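Local coordinates for conserved domain protein (Porphyromonas gingivalis, PDB 3PNN) that probably acts as a cytoplasmic glycosyltransferase that forms glycosidic linkages and has a Rossmann-like alpha/beta/alpha fold, at residues F9-G14 against V52-H57; R86-F91 against E230-F235; W101-A106 against E246-F251; T180-R185 against V252-I257. One frame throughout, in Å; residues are numbered along the deposited sequence.

The four contacts illustrate how a chain of this kind is tied together by one local and three long-range contacts. From the N terminus, interaction 1 closes a short loop, pairing strands 7-11 and 50-55 through a connection that holds helix 35-46, before any other contact opens. Interactions 2, 3 and 4 then open in turn at 86-91, 101-106 and 180-185, and close in the same order at 230-235, 246-251 and 252-257, so that each crosses the other two. They bind the loop after strand 77-81, the start of helix 103-108 and strand 179-191 to the successive helices 223-239 and 249-259. Interactions 2 and 3 each touch all the others; only 1 and 4 do not meet, their centres about 23 Å apart.

Interaction 1: F9-G14 against V52-H57; sequences FVLAAG and VFVIRH
Phe9, Val10 and Leu11 pair in parallel with Val52, Phe53 and Val54, joining the two strands of a beta-alpha-beta unit of the Rossmann-like domain whose helix is 35-46. The backbone bonds come first. Val10 N gives a nearly straight bond to Val52 O (2.7 Å), and Val54 N returns one to Val10 O at 3.1 Å. Past the end of strand 7-11 the pairing frays: Ala12 N makes a weak bond to Val54 O.

Apolar packing occupies both faces of the pair. On one, the Phe9 ring reaches across to its neighbour strand, CE1 lying 3.8 Å from Val54 CB, because a chi1 of -171° turns CG away from the backbone N and swings the ring forward along the chain. Its rim lies close to the backbone there, with Val54 N in the plane of the ring. On the other face Val10 and Phe53 run side by side, CB of the valine 3.6 Å from CD1 of the ring, while helix 60-71 covers Phe53 further out.

In the turn that follows, the sequence resembles the glycine-rich loop of sugar nucleotidyltransferases. Here Arg56 NH2 bonds Gln82 and a glycerol, probably from the crystallisation liquor. Ala13 O sits over the centre of the Arg56 guanidinium without a hydrogen bond, 3.0 Å from CZ.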
# COMPACT_ATOMS: atom_id res chain seq x y z
N PHE A 9 6.28 6.25 -1.97
CA PHE A 9 5.13 6.61 -2.79
C PHE A 9 3.92 6.19 -1.97
O PHE A 9 3.72 5.00 -1.71
CB PHE A 9 5.20 5.84 -4.12
CG PHE A 9 4.18 6.26 -5.16
CD1 PHE A 9 3.31 7.32 -4.95
CD2 PHE A 9 4.11 5.59 -6.38
CE1 PHE A 9 2.39 7.71 -5.93
CE2 PHE A 9 3.19 5.97 -7.36
CZ PHE A 9 2.33 7.04 -7.12
N VAL A 10 3.15 7.18 -1.52
CA VAL A 10 2.01 6.92 -0.65
C VAL A 10 0.69 6.95 -1.42
O VAL A 10 0.34 7.95 -2.08
CB VAL A 10 1.96 7.93 0.52
CG1 VAL A 10 0.74 7.66 1.41
CG2 VAL A 10 3.26 7.88 1.35
N LEU A 11 -0.07 5.85 -1.34
CA LEU A 11 -1.38 5.77 -1.99
C LEU A 11 -2.44 6.53 -1.18
O LEU A 11 -3.06 5.98 -0.27
CB LEU A 11 -1.81 4.32 -2.17
CG LEU A 11 -0.85 3.46 -3.00
CD1 LEU A 11 -1.40 2.04 -3.11
CD2 LEU A 11 -0.66 4.08 -4.39
N ALA A 12 -2.64 7.80 -1.52
CA ALA A 12 -3.51 8.68 -0.74
C ALA A 12 -4.76 9.13 -1.50
O ALA A 12 -5.46 10.05 -1.09
CB ALA A 12 -2.71 9.88 -0.24
N ALA A 13 -5.05 8.45 -2.60
CA ALA A 13 -6.09 8.93 -3.50
C ALA A 13 -7.48 8.71 -2.91
O ALA A 13 -8.45 9.33 -3.34
CB ALA A 13 -5.95 8.25 -4.86
N GLY A 14 -7.57 7.83 -1.91
CA GLY A 14 -8.83 7.51 -1.28
C GLY A 14 -9.18 8.38 -0.07
O GLY A 14 -10.18 8.12 0.60
N VAL A 52 6.29 10.97 -2.37
CA VAL A 52 5.32 11.29 -3.40
C VAL A 52 3.95 10.80 -2.94
O VAL A 52 3.81 9.64 -2.53
CB VAL A 52 5.70 10.64 -4.76
CG1 VAL A 52 4.60 10.87 -5.80
CG2 VAL A 52 7.04 11.18 -5.25
N PHE A 53 2.94 11.68 -3.00
CA PHE A 53 1.57 11.30 -2.68
C PHE A 53 0.75 11.31 -3.95
O PHE A 53 0.76 12.31 -4.68
CB PHE A 53 0.93 12.30 -1.70
CG PHE A 53 1.63 12.36 -0.36
CD1 PHE A 53 1.26 11.49 0.66
CD2 PHE A 53 2.65 13.28 -0.14
CE1 PHE A 53 1.90 11.54 1.91
CE2 PHE A 53 3.31 13.34 1.10
CZ PHE A 53 2.93 12.47 2.12
N VAL A 54 0.03 10.23 -4.22
CA VAL A 54 -1.02 10.32 -5.24
C VAL A 54 -2.33 10.68 -4.55
O VAL A 54 -2.76 9.98 -3.63
CB VAL A 54 -1.15 9.04 -6.09
CG1 VAL A 54 -1.36 7.81 -5.21
CG2 VAL A 54 -2.28 9.21 -7.12
N ILE A 55 -2.94 11.78 -4.97
CA ILE A 55 -4.22 12.23 -4.42
C ILE A 55 -5.15 12.54 -5.59
O ILE A 55 -4.86 12.16 -6.73
CB ILE A 55 -4.04 13.49 -3.54
CG1 ILE A 55 -3.50 14.67 -4.35
CG2 ILE A 55 -3.13 13.21 -2.33
CD1 ILE A 55 -3.71 16.03 -3.64
N ARG A 56 -6.27 13.22 -5.32
CA ARG A 56 -7.12 13.71 -6.41
C ARG A 56 -7.31 15.22 -6.28
O ARG A 56 -7.18 15.76 -5.19
CB ARG A 56 -8.46 12.96 -6.44
CG ARG A 56 -8.25 11.45 -6.42
CD ARG A 56 -9.53 10.64 -6.67
NE ARG A 56 -9.21 9.21 -6.55
CZ ARG A 56 -9.89 8.33 -5.83
NH1 ARG A 56 -11.00 8.71 -5.18
NH2 ARG A 56 -9.49 7.07 -5.77
N HIS A 57 -7.59 15.89 -7.39
CA HIS A 57 -7.75 17.34 -7.36
C HIS A 57 -8.88 17.78 -6.44
O HIS A 57 -8.82 18.85 -5.85
CB HIS A 57 -7.99 17.89 -8.77
CG HIS A 57 -6.78 17.86 -9.65
ND1 HIS A 57 -5.69 18.68 -9.44
CD2 HIS A 57 -6.49 17.12 -10.74
CE1 HIS A 57 -4.78 18.44 -10.36
NE2 HIS A 57 -5.24 17.50 -11.17

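Interaction 2: R86-F91 against E230-F235; sequences RLPEGF and ELFINF
The Phe232 ring, on helix 223-239, meets the loop 86-91 at a slant, through Leu87 CD2 and Pro88 CD, at the start of the type II beta turn Pro88-Phe91. Its CE2 lies 3.8 Å from Leu87 CD2, and its CD2 is equally close, 3.8 Å, to Pro88 CD. The side chains of Leu87 and Pro88 run roughly perpendicular to that of Phe232, their atoms meeting the ring obliquely. The second flat group is the ring of Phe91, on the loop side. Ile233 O approaches it obliquely, while Pro88 O, from its own turn, lies at the edge in the ring plane.

Only apolar side chains carry the contact, with no hydrogen bond across it. Phe232 reaches the loop because its chi1 of -164° trains CG away from the backbone N, which carries the ring out from the flank of the helix. Ile233, one residue on, meets both proline and phenylalanine. Its CG1 touches both, 4.0 Å from Pro88 CG and as far from Phe91 CE2, and CG2 likewise lies 4.0 Å from Phe91 CE2. Leu236 of the same helix extends this surface by touching both Pro88 and Phe91. Inward, Phe232 also meets the rings of His105 and Phe247, so the loop is laid over the outside of an aromatic cluster. The turn that presents Pro88 and Phe91 together is closed by Phe91 N, which bonds Pro88 O at 3.0 Å.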
# COMPACT_ATOMS: atom_id res chain seq x y z
N ARG A 86 -7.18 9.97 -17.02
CA ARG A 86 -5.75 9.73 -17.21
C ARG A 86 -5.51 8.30 -17.69
O ARG A 86 -5.10 7.43 -16.92
CB ARG A 86 -4.97 10.04 -15.94
CG ARG A 86 -4.00 11.20 -16.11
CD ARG A 86 -4.28 12.34 -15.14
NE ARG A 86 -5.40 13.18 -15.56
CZ ARG A 86 -5.66 14.38 -15.05
NH1 ARG A 86 -6.70 15.08 -15.50
NH2 ARG A 86 -4.89 14.89 -14.10
N LEU A 87 -5.76 8.09 -18.98
CA LEU A 87 -5.70 6.77 -19.60
C LEU A 87 -4.68 6.79 -20.74
O LEU A 87 -4.36 7.85 -21.26
CB LEU A 87 -7.07 6.42 -20.18
CG LEU A 87 -8.23 6.38 -19.18
CD1 LEU A 87 -9.57 6.26 -19.90
CD2 LEU A 87 -8.02 5.24 -18.20
N PRO A 88 -4.20 5.60 -21.13
CA PRO A 88 -3.23 5.52 -22.24
C PRO A 88 -3.78 6.15 -23.51
O PRO A 88 -4.99 6.09 -23.76
CB PRO A 88 -3.05 4.02 -22.43
CG PRO A 88 -3.36 3.44 -21.08
CD PRO A 88 -4.48 4.28 -20.54
N GLU A 89 -2.90 6.76 -24.29
CA GLU A 89 -3.30 7.36 -25.56
C GLU A 89 -4.14 6.36 -26.35
O GLU A 89 -3.75 5.21 -26.52
CB GLU A 89 -2.07 7.78 -26.36
CG GLU A 89 -2.33 8.84 -27.41
CD GLU A 89 -1.06 9.29 -28.12
OE1 GLU A 89 -0.03 8.59 -27.99
OE2 GLU A 89 -1.09 10.33 -28.80
N GLY A 90 -5.31 6.81 -26.81
CA GLY A 90 -6.18 5.96 -27.61
C GLY A 90 -7.42 5.50 -26.86
O GLY A 90 -8.40 5.06 -27.47
N PHE A 91 -7.38 5.59 -25.53
CA PHE A 91 -8.51 5.19 -24.70
C PHE A 91 -9.25 6.40 -24.16
O PHE A 91 -8.64 7.40 -23.78
CB PHE A 91 -8.04 4.31 -23.54
CG PHE A 91 -7.67 2.91 -23.93
CD1 PHE A 91 -8.65 1.94 -24.07
CD2 PHE A 91 -6.35 2.56 -24.16
CE1 PHE A 91 -8.31 0.64 -24.44
CE2 PHE A 91 -6.01 1.27 -24.52
CZ PHE A 91 -6.99 0.31 -24.66
N GLU A 230 1.45 -1.65 -19.82
CA GLU A 230 1.14 -2.73 -20.75
C GLU A 230 -0.10 -3.51 -20.30
O GLU A 230 -1.00 -3.77 -21.09
CB GLU A 230 2.34 -3.67 -20.89
CG GLU A 230 2.03 -4.96 -21.63
CD GLU A 230 3.05 -6.05 -21.36
OE1 GLU A 230 4.24 -5.71 -21.14
OE2 GLU A 230 2.67 -7.24 -21.35
N LEU A 231 -0.14 -3.87 -19.02
CA LEU A 231 -1.25 -4.65 -18.47
C LEU A 231 -2.52 -3.80 -18.33
O LEU A 231 -3.63 -4.31 -18.40
CB LEU A 231 -0.86 -5.27 -17.13
CG LEU A 231 0.17 -6.39 -17.28
CD1 LEU A 231 0.62 -6.92 -15.93
CD2 LEU A 231 -0.40 -7.50 -18.14
N PHE A 232 -2.34 -2.50 -18.11
CA PHE A 232 -3.50 -1.60 -18.06
C PHE A 232 -4.23 -1.54 -19.39
O PHE A 232 -5.47 -1.57 -19.44
CB PHE A 232 -3.07 -0.19 -17.62
CG PHE A 232 -4.22 0.69 -17.17
CD1 PHE A 232 -5.27 0.15 -16.43
CD2 PHE A 232 -4.24 2.05 -17.46
CE1 PHE A 232 -6.32 0.97 -15.99
CE2 PHE A 232 -5.28 2.87 -17.03
CZ PHE A 232 -6.33 2.32 -16.29
N ILE A 233 -3.47 -1.44 -20.48
CA ILE A 233 -4.06 -1.50 -21.81
C ILE A 233 -4.88 -2.78 -21.97
O ILE A 233 -6.00 -2.76 -22.47
CB ILE A 233 -2.99 -1.39 -22.93
CG1 ILE A 233 -2.47 0.06 -22.99
CG2 ILE A 233 -3.55 -1.83 -24.30
CD1 ILE A 233 -1.15 0.21 -23.73
N ASN A 234 -4.32 -3.90 -21.52
CA ASN A 234 -5.02 -5.18 -21.61
C ASN A 234 -6.30 -5.13 -20.80
O ASN A 234 -7.36 -5.58 -21.24
CB ASN A 234 -4.13 -6.33 -21.13
CG ASN A 234 -3.02 -6.66 -22.11
OD1 ASN A 234 -3.07 -6.27 -23.27
ND2 ASN A 234 -2.01 -7.39 -21.64
N PHE A 235 -6.18 -4.59 -19.59
CA PHE A 235 -7.31 -4.44 -18.68
C PHE A 235 -8.42 -3.59 -19.28
O PHE A 235 -9.58 -4.01 -19.30
CB PHE A 235 -6.83 -3.83 -17.37
CG PHE A 235 -7.96 -3.35 -16.49
CD1 PHE A 235 -8.60 -4.22 -15.63
CD2 PHE A 235 -8.37 -2.02 -16.54
CE1 PHE A 235 -9.63 -3.77 -14.81
CE2 PHE A 235 -9.40 -1.58 -15.73
CZ PHE A 235 -10.03 -2.45 -14.86

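Interaction 3: W101-A106 against E246-F251; sequences WGTNHA and EFFIPF
Asn104 and Phe247 bury more surface than any other residues in this meeting of two helix beginnings, and each is held through backbone as well as side chain. Asn104 N, in the first turn of helix 103-108 where an amide has no carbonyl behind it within the helix, bonds Phe247 O at 2.9 Å. Phe247 N in turn bonds Trp101 O at 2.8 Å. Between these bonds sits Gly102, at the N-cap position, with a positive phi (126°) and no side chain; Phe247 O comes 3.4 Å from its carbonyl C.

The two side chains also touch. Asn104 CB lies 3.6 Å from CD2 of the Phe247 ring, with amide and ring planes 59° apart. Beyond it the amide crosses over Ile249, the third large contributor, ND2 coming 3.1 Å from CA of that residue. This close fit goes with a fixed amide: ND2 is hydrogen-bonded to Tyr224 and OD1 to Ser228, which settles the rotation of the group. Ile249 opens helix 249-259, and its backbone N-H bonds Thr103 OG1 at 3.3 Å.

The contact thus stitches the N-terminal ends of helices 103-108 and 249-259 together. Helix 223-239 covers the junction through Tyr224, Phe232 and Phe235, while Ile249 rests on Trp218 and Phe220 of strand 217-220.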
# COMPACT_ATOMS: atom_id res chain seq x y z
N TRP A 101 -10.19 3.86 -11.18
CA TRP A 101 -9.70 2.67 -11.87
C TRP A 101 -8.99 1.63 -11.02
O TRP A 101 -8.85 0.48 -11.44
CB TRP A 101 -8.81 3.07 -13.05
CG TRP A 101 -9.57 3.77 -14.13
CD1 TRP A 101 -9.46 5.08 -14.48
CD2 TRP A 101 -10.55 3.19 -15.01
NE1 TRP A 101 -10.31 5.36 -15.52
CE2 TRP A 101 -10.99 4.22 -15.87
CE3 TRP A 101 -11.09 1.91 -15.16
CZ2 TRP A 101 -11.96 4.01 -16.86
CZ3 TRP A 101 -12.05 1.70 -16.15
CH2 TRP A 101 -12.47 2.75 -16.98
N GLY A 102 -8.51 2.02 -9.83
CA GLY A 102 -7.91 1.06 -8.92
C GLY A 102 -6.50 1.41 -8.45
O GLY A 102 -5.89 2.33 -8.98
N THR A 103 -5.98 0.67 -7.48
CA THR A 103 -4.68 1.01 -6.89
C THR A 103 -3.50 1.02 -7.87
O THR A 103 -2.57 1.81 -7.69
CB THR A 103 -4.31 0.10 -5.69
OG1 THR A 103 -4.24 -1.27 -6.12
CG2 THR A 103 -5.33 0.25 -4.58
N ASN A 104 -3.50 0.13 -8.86
CA ASN A 104 -2.36 0.13 -9.77
C ASN A 104 -2.49 1.27 -10.80
O ASN A 104 -1.50 1.71 -11.36
CB ASN A 104 -2.11 -1.24 -10.42
CG ASN A 104 -0.64 -1.50 -10.72
OD1 ASN A 104 -0.01 -0.78 -11.49
ND2 ASN A 104 -0.09 -2.55 -10.12
N HIS A 105 -3.71 1.77 -11.02
CA HIS A 105 -3.87 2.99 -11.83
C HIS A 105 -3.34 4.20 -11.05
O HIS A 105 -2.67 5.07 -11.60
CB HIS A 105 -5.32 3.21 -12.26
CG HIS A 105 -5.56 4.52 -12.95
ND1 HIS A 105 -6.20 5.58 -12.33
CD2 HIS A 105 -5.26 4.95 -14.20
CE1 HIS A 105 -6.27 6.60 -13.16
NE2 HIS A 105 -5.72 6.24 -14.31
N ALA A 106 -3.64 4.25 -9.75
CA ALA A 106 -3.04 5.25 -8.87
C ALA A 106 -1.51 5.21 -8.91
O ALA A 106 -0.86 6.26 -8.96
CB ALA A 106 -3.55 5.06 -7.44
N GLU A 246 -11.71 -3.04 -11.59
CA GLU A 246 -10.57 -2.38 -10.94
C GLU A 246 -9.24 -3.03 -11.29
O GLU A 246 -9.15 -4.25 -11.43
CB GLU A 246 -10.73 -2.39 -9.42
CG GLU A 246 -11.76 -1.39 -8.90
CD GLU A 246 -11.83 -1.40 -7.38
OE1 GLU A 246 -11.15 -0.55 -6.75
OE2 GLU A 246 -12.54 -2.26 -6.83
N PHE A 247 -8.22 -2.20 -11.41
CA PHE A 247 -6.87 -2.61 -11.79
C PHE A 247 -5.99 -2.55 -10.56
O PHE A 247 -5.59 -1.45 -10.14
CB PHE A 247 -6.38 -1.65 -12.88
CG PHE A 247 -5.06 -2.02 -13.51
CD1 PHE A 247 -4.91 -3.23 -14.16
CD2 PHE A 247 -4.01 -1.12 -13.51
CE1 PHE A 247 -3.70 -3.57 -14.77
CE2 PHE A 247 -2.79 -1.45 -14.12
CZ PHE A 247 -2.64 -2.67 -14.75
N PHE A 248 -5.72 -3.71 -9.96
CA PHE A 248 -5.09 -3.82 -8.64
C PHE A 248 -3.62 -4.22 -8.71
O PHE A 248 -3.23 -4.99 -9.59
CB PHE A 248 -5.79 -4.90 -7.81
CG PHE A 248 -7.18 -4.53 -7.38
CD1 PHE A 248 -7.40 -3.47 -6.52
CD2 PHE A 248 -8.27 -5.27 -7.82
CE1 PHE A 248 -8.68 -3.14 -6.11
CE2 PHE A 248 -9.55 -4.94 -7.42
CZ PHE A 248 -9.75 -3.88 -6.56
N ILE A 249 -2.82 -3.77 -7.75
CA ILE A 249 -1.40 -4.11 -7.73
C ILE A 249 -1.12 -5.63 -7.69
O ILE A 249 -0.32 -6.14 -8.50
CB ILE A 249 -0.68 -3.41 -6.57
CG1 ILE A 249 -0.75 -1.89 -6.76
CG2 ILE A 249 0.76 -3.90 -6.46
CD1 ILE A 249 -0.29 -1.12 -5.52
N PRO A 250 -1.75 -6.37 -6.75
CA PRO A 250 -1.52 -7.82 -6.66
C PRO A 250 -1.78 -8.54 -7.98
O PRO A 250 -1.07 -9.50 -8.31
CB PRO A 250 -2.55 -8.29 -5.63
CG PRO A 250 -2.93 -7.09 -4.87
CD PRO A 250 -2.75 -5.90 -5.77
N PHE A 251 -2.80 -8.11 -8.72
CA PHE A 251 -3.10 -8.73 -10.01
C PHE A 251 -1.94 -8.60 -10.99
O PHE A 251 -1.54 -9.57 -11.64
CB PHE A 251 -4.37 -8.14 -10.64
CG PHE A 251 -4.56 -8.55 -12.08
CD1 PHE A 251 -5.24 -9.71 -12.40
CD2 PHE A 251 -4.04 -7.78 -13.11
CE1 PHE A 251 -5.41 -10.09 -13.72
CE2 PHE A 251 -4.20 -8.15 -14.42
CZ PHE A 251 -4.88 -9.31 -14.73

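Interaction 4: T180-R185 against V252-I257; sequences TGVVER and VVNDLI
Strand 179-191 passes Asn254 and Ile257 of helix 249-259 at a classic beta bulge, where Thr180 and Gly181 both face Gln172. The central link is a hydrogen bond from Val182 N to Asn254 OD1, 3.1 Å long and close to straight at 162°; the donor is tilted from the amide carbonyl plane. With CG opposite the backbone N (chi1 -170°), the asparagine extends from the helix and lays its oxygen against the strand, where OD1 also comes 3.4 Å from Gly181 CA.

Beyond the bulge, Val183 and Arg185 make backbone bonds to Val170 and Arg168 of strand 166-173; the N-H of Val182, ahead of them, points to the other side, toward the helix. Helix 249-259 thus runs beside strand 179-191, nearly antiparallel at 158° with the axes approaching to 7.6 Å, and takes up a backbone N-H on the side turned from strand 166-173.

Apolar contacts flank the bond. Val182 and Asn254 lie alongside, head to tail, CG1 of the valine 4.2 Å from CB of the asparagine. The same CG1 lies more loosely, at 4.4 Å, beside Val253 CG1. One helical turn on from Val253, CD1 of Ile257 comes down over the bulge, 4.0 Å from Gly181 N. Val253 and Ile257 both also rest on Val264 of strand 263-268, and Val182 packs on Cys171 of strand 166-173.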
# COMPACT_ATOMS: atom_id res chain seq x y z
N THR A 180 5.62 -16.62 -5.40
CA THR A 180 5.25 -17.38 -6.59
C THR A 180 3.81 -17.10 -6.97
O THR A 180 3.37 -17.43 -8.07
CB THR A 180 5.46 -18.90 -6.42
OG1 THR A 180 4.60 -19.37 -5.37
CG2 THR A 180 6.90 -19.21 -6.07
N GLY A 181 3.06 -16.50 -6.05
CA GLY A 181 1.67 -16.16 -6.32
C GLY A 181 1.08 -15.29 -5.23
O GLY A 181 1.42 -15.43 -4.06
N VAL A 182 0.20 -14.37 -5.61
CA VAL A 182 -0.54 -13.60 -4.63
C VAL A 182 -1.96 -13.36 -5.14
O VAL A 182 -2.18 -12.98 -6.29
CB VAL A 182 0.19 -12.27 -4.28
CG1 VAL A 182 0.47 -11.46 -5.55
CG2 VAL A 182 -0.61 -11.47 -3.28
N VAL A 183 -2.94 -13.64 -4.28
CA VAL A 183 -4.33 -13.48 -4.66
C VAL A 183 -5.15 -12.91 -3.50
O VAL A 183 -5.11 -13.44 -2.38
CB VAL A 183 -4.96 -14.82 -5.10
CG1 VAL A 183 -4.20 -15.42 -6.29
CG2 VAL A 183 -4.98 -15.79 -3.93
N GLU A 184 -5.88 -11.84 -3.78
CA GLU A 184 -6.70 -11.19 -2.76
C GLU A 184 -7.83 -12.11 -2.31
O GLU A 184 -8.62 -12.58 -3.13
CB GLU A 184 -7.29 -9.88 -3.31
CG GLU A 184 -7.90 -8.98 -2.24
CD GLU A 184 -6.85 -8.33 -1.35
OE1 GLU A 184 -5.73 -8.06 -1.84
OE2 GLU A 184 -7.14 -8.08 -0.17
N ARG A 185 -7.88 -12.39 -1.01
CA ARG A 185 -8.95 -13.20 -0.44
C ARG A 185 -9.73 -12.40 0.59
O ARG A 185 -9.12 -11.77 1.47
CB ARG A 185 -8.38 -14.45 0.23
CG ARG A 185 -7.53 -15.33 -0.68
CD ARG A 185 -8.34 -15.91 -1.84
NE ARG A 185 -7.57 -16.88 -2.59
CZ ARG A 185 -8.03 -17.57 -3.63
NH1 ARG A 185 -9.27 -17.39 -4.06
NH2 ARG A 185 -7.24 -18.44 -4.25
N VAL A 252 -1.42 -7.38 -11.12
CA VAL A 252 -0.29 -7.10 -11.99
C VAL A 252 0.96 -7.85 -11.54
O VAL A 252 1.64 -8.48 -12.35
CB VAL A 252 0.03 -5.58 -12.00
CG1 VAL A 252 1.36 -5.32 -12.69
CG2 VAL A 252 -1.11 -4.83 -12.67
N VAL A 253 1.28 -7.77 -10.25
CA VAL A 253 2.45 -8.45 -9.71
C VAL A 253 2.33 -9.96 -9.96
O VAL A 253 3.29 -10.61 -10.39
CB VAL A 253 2.63 -8.18 -8.21
CG1 VAL A 253 3.64 -9.15 -7.60
CG2 VAL A 253 3.07 -6.72 -7.98
N ASN A 254 1.15 -10.50 -9.72
CA ASN A 254 0.93 -11.93 -9.95
C ASN A 254 1.19 -12.31 -11.41
O ASN A 254 1.80 -13.35 -11.72
CB ASN A 254 -0.49 -12.30 -9.51
CG ASN A 254 -0.72 -13.80 -9.48
OD1 ASN A 254 -0.16 -14.52 -8.65
ND2 ASN A 254 -1.55 -14.29 -10.39
N ASP A 255 0.75 -11.46 -12.33
CA ASP A 255 0.93 -11.74 -13.75
C ASP A 255 2.40 -11.74 -14.13
O ASP A 255 2.86 -12.59 -14.89
CB ASP A 255 0.18 -10.73 -14.60
CG ASP A 255 0.21 -11.09 -16.08
OD1 ASP A 255 -0.72 -11.79 -16.54
OD2 ASP A 255 1.16 -10.69 -16.79
N LEU A 256 3.15 -10.77 -13.60
CA LEU A 256 4.57 -10.63 -13.93
C LEU A 256 5.41 -11.78 -13.39
O LEU A 256 6.34 -12.26 -14.05
CB LEU A 256 5.10 -9.30 -13.41
CG LEU A 256 4.53 -8.05 -14.07
CD1 LEU A 256 5.15 -6.81 -13.41
CD2 LEU A 256 4.83 -8.07 -15.57
N ILE A 257 5.12 -12.21 -12.16
CA ILE A 257 5.86 -13.34 -11.63
C ILE A 257 5.49 -14.64 -12.33
O ILE A 257 6.35 -15.49 -12.56
CB ILE A 257 5.74 -13.50 -10.08
CG1 ILE A 257 4.30 -13.71 -9.64
CG2 ILE A 257 6.26 -12.27 -9.39
CD1 ILE A 257 4.10 -13.29 -8.16